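Local structure of putative glycosidase ph117-related (Bacteroides thetaiotaomicron, 5A7V) at residues Pro275-Thr280 against Ile284-Asn289. The protein is probably a mannoside-processing enzyme of glycoside hydrolase family GH130, related to beta-1,4-mannooligosaccharide phosphorylases, and binds mannose in its pocket. Sequence-based numbering, arbitrary orientation.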
loop_
_atom_site.group_PDB
_atom_site.type_symbol
_atom_site.label_atom_id
_atom_site.label_comp_id
_atom_site.label_asym_id
_atom_site.label_seq_id
_atom_site.Cartn_x
_atom_site.Cartn_y
_atom_site.Cartn_z
ATOM N N PRO A 275 -2.297 1.338 2.949
ATOM C CA PRO A 275 -2.132 2.780 2.718
ATOM C C PRO A 275 -1.706 3.504 4.008
ATOM O O PRO A 275 -1.610 2.908 5.072
ATOM C CB PRO A 275 -3.525 3.229 2.300
ATOM C CG PRO A 275 -4.452 2.229 2.901
ATOM C CD PRO A 275 -3.728 0.935 2.961
ATOM N N PRO A 276 -1.463 4.833 3.937
ATOM C CA PRO A 276 -1.197 5.630 5.162
ATOM C C PRO A 276 -2.285 5.424 6.246
ATOM O O PRO A 276 -3.476 5.242 5.917
ATOM C CB PRO A 276 -1.163 7.052 4.604
ATOM C CG PRO A 276 -0.662 6.881 3.200
ATOM C CD PRO A 276 -1.326 5.623 2.710
ATOM N N ALA A 277 -1.852 5.388 7.504
ATOM C CA ALA A 277 -2.774 5.228 8.619
ATOM C C ALA A 277 -3.562 6.514 8.860
ATOM O O ALA A 277 -3.081 7.605 8.511
ATOM C CB ALA A 277 -2.048 4.809 9.830
ATOM N N ILE A 278 -4.757 6.435 9.451
ATOM C CA ILE A 278 -5.670 7.555 9.590
ATOM C C ILE A 278 -6.118 7.743 11.025
ATOM O O ILE A 278 -6.701 6.849 11.636
ATOM C CB ILE A 278 -6.910 7.422 8.683
ATOM C CG1 ILE A 278 -6.506 7.178 7.235
ATOM C CG2 ILE A 278 -7.802 8.652 8.806
ATOM C CD1 ILE A 278 -7.650 6.702 6.345
ATOM N N TYR A 279 -5.871 8.951 11.553
ATOM C CA TYR A 279 -6.279 9.343 12.885
ATOM C C TYR A 279 -7.775 9.735 12.864
ATOM O O TYR A 279 -8.146 10.616 12.104
ATOM C CB TYR A 279 -5.418 10.529 13.317
ATOM C CG TYR A 279 -5.592 10.975 14.755
ATOM C CD1 TYR A 279 -6.610 11.857 15.109
ATOM C CD2 TYR A 279 -4.752 10.505 15.746
ATOM C CE1 TYR A 279 -6.758 12.277 16.431
ATOM C CE2 TYR A 279 -4.873 10.929 17.070
ATOM C CZ TYR A 279 -5.883 11.795 17.408
ATOM O OH TYR A 279 -6.024 12.211 18.713
ATOM N N THR A 280 -8.611 9.078 13.677
ATOM C CA THR A 280 -10.062 9.257 13.697
ATOM C C THR A 280 -10.498 9.492 15.157
ATOM O O THR A 280 -9.705 9.239 16.086
ATOM C CB THR A 280 -10.817 7.998 13.166
ATOM O OG1 THR A 280 -10.892 7.004 14.206
ATOM C CG2 THR A 280 -10.215 7.474 11.901
ATOM N N ILE A 284 -6.670 5.378 15.924
ATOM C CA ILE A 284 -5.925 5.377 14.696
ATOM C C ILE A 284 -6.234 4.074 13.944
ATOM O O ILE A 284 -6.118 2.968 14.524
ATOM C CB ILE A 284 -4.407 5.469 14.971
ATOM C CG1 ILE A 284 -4.112 6.853 15.543
ATOM C CG2 ILE A 284 -3.603 5.173 13.727
ATOM C CD1 ILE A 284 -2.764 6.932 16.244
ATOM N N VAL A 285 -6.644 4.213 12.685
ATOM C CA VAL A 285 -6.964 3.034 11.853
ATOM C C VAL A 285 -5.803 2.757 10.899
ATOM O O VAL A 285 -5.407 3.638 10.111
ATOM C CB VAL A 285 -8.261 3.215 11.083
ATOM C CG1 VAL A 285 -8.534 1.981 10.249
ATOM C CG2 VAL A 285 -9.412 3.459 12.049
ATOM N N LEU A 286 -5.300 1.526 10.960
ATOM C CA LEU A 286 -4.338 1.007 10.018
ATOM C C LEU A 286 -5.081 0.020 9.122
ATOM O O LEU A 286 -5.557 -1.059 9.594
ATOM C CB LEU A 286 -3.203 0.264 10.725
ATOM C CG LEU A 286 -2.170 -0.398 9.818
ATOM C CD1 LEU A 286 -1.392 0.595 8.948
ATOM C CD2 LEU A 286 -1.226 -1.280 10.566
ATOM N N LEU A 287 -5.213 0.355 7.838
ATOM C CA LEU A 287 -5.793 -0.581 6.839
ATOM C C LEU A 287 -4.609 -1.375 6.290
ATOM O O LEU A 287 -3.548 -0.825 5.969
ATOM C CB LEU A 287 -6.568 0.195 5.773
ATOM C CG LEU A 287 -7.708 1.091 6.278
ATOM C CD1 LEU A 287 -7.284 2.530 6.573
ATOM C CD2 LEU A 287 -8.849 1.137 5.270
ATOM N N TYR A 288 -4.760 -2.718 6.234
ATOM C CA TYR A 288 -3.612 -3.584 5.963
ATOM C C TYR A 288 -4.033 -4.791 5.099
ATOM O O TYR A 288 -5.229 -4.983 4.852
ATOM C CB TYR A 288 -2.895 -4.032 7.248
ATOM C CG TYR A 288 -3.678 -4.967 8.150
ATOM C CD1 TYR A 288 -4.585 -4.515 9.059
ATOM C CD2 TYR A 288 -3.463 -6.347 8.050
ATOM C CE1 TYR A 288 -5.313 -5.398 9.858
ATOM C CE2 TYR A 288 -4.185 -7.232 8.833
ATOM C CZ TYR A 288 -5.100 -6.766 9.754
ATOM O OH TYR A 288 -5.834 -7.605 10.561
ATOM N N ASN A 289 -3.019 -5.525 4.683
ATOM C CA ASN A 289 -3.168 -6.690 3.810
ATOM C C ASN A 289 -2.836 -7.960 4.559
ATOM O O ASN A 289 -1.750 -8.106 5.084
ATOM C CB ASN A 289 -2.217 -6.482 2.618
ATOM C CG ASN A 289 -2.627 -5.282 1.791
ATOM O OD1 ASN A 289 -3.652 -5.294 1.151
ATOM N ND2 ASN A 289 -1.811 -4.199 1.830
HETATM O O HOH W 1 -3.836 2.492 6.632
#
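I278 and V285 form the antiparallel hydrogen-bonded pair that zips 275-280 to 284-289. I278 N donates to V285 O at 2.9 Å, and V285 N returns a nearly straight bond to I278 O (2.8 Å, 173° at the hydrogen). Both donors stand somewhat off the plane of the carbonyl they reach. The next pair, Y279 with I284, is non-hydrogen-bonded, and here the two side chains meet. From CB, I284 sends CG2 beside its own carbonyl carbon, where it comes near I278 O and also approaches A277 CB at 4.2 Å. The other branch leaves anti to the carbonyl carbon (chi1 -68°), which carries CG1 to 3.7 Å from Y279 CD2, obliquely to the ring, before CD1 ends the chain near the same ring atom. Y279 also takes a cation-pi contact from K219. On the face of I278 and V285, T280 CG2 meets V285 CG2, while I278 CD1 touches L287 CD1 at 4.2 Å; M352 of strand 347-355 packs against I278 from outside the pair. Beyond A277 the two backbones part, and a water bridges them, probably donating to P275 O (2.7 Å) and accepting from L287 N (2.8 Å). P275 O has a second partner in S206 OG, and the proline ring lies across L287, its CD against L287 CB. Strands 205-212 and 306-314 flank the pair, taking up backbone bonds of A277 and Y279 on one side and of I284 and L286 on the other. This is a beta hairpin inside a blade-like sheet, consistent with the five-bladed beta-propeller of GH130 enzymes, with the side chain of P275 about 12 Å from a bound alpha-D-mannopyranose.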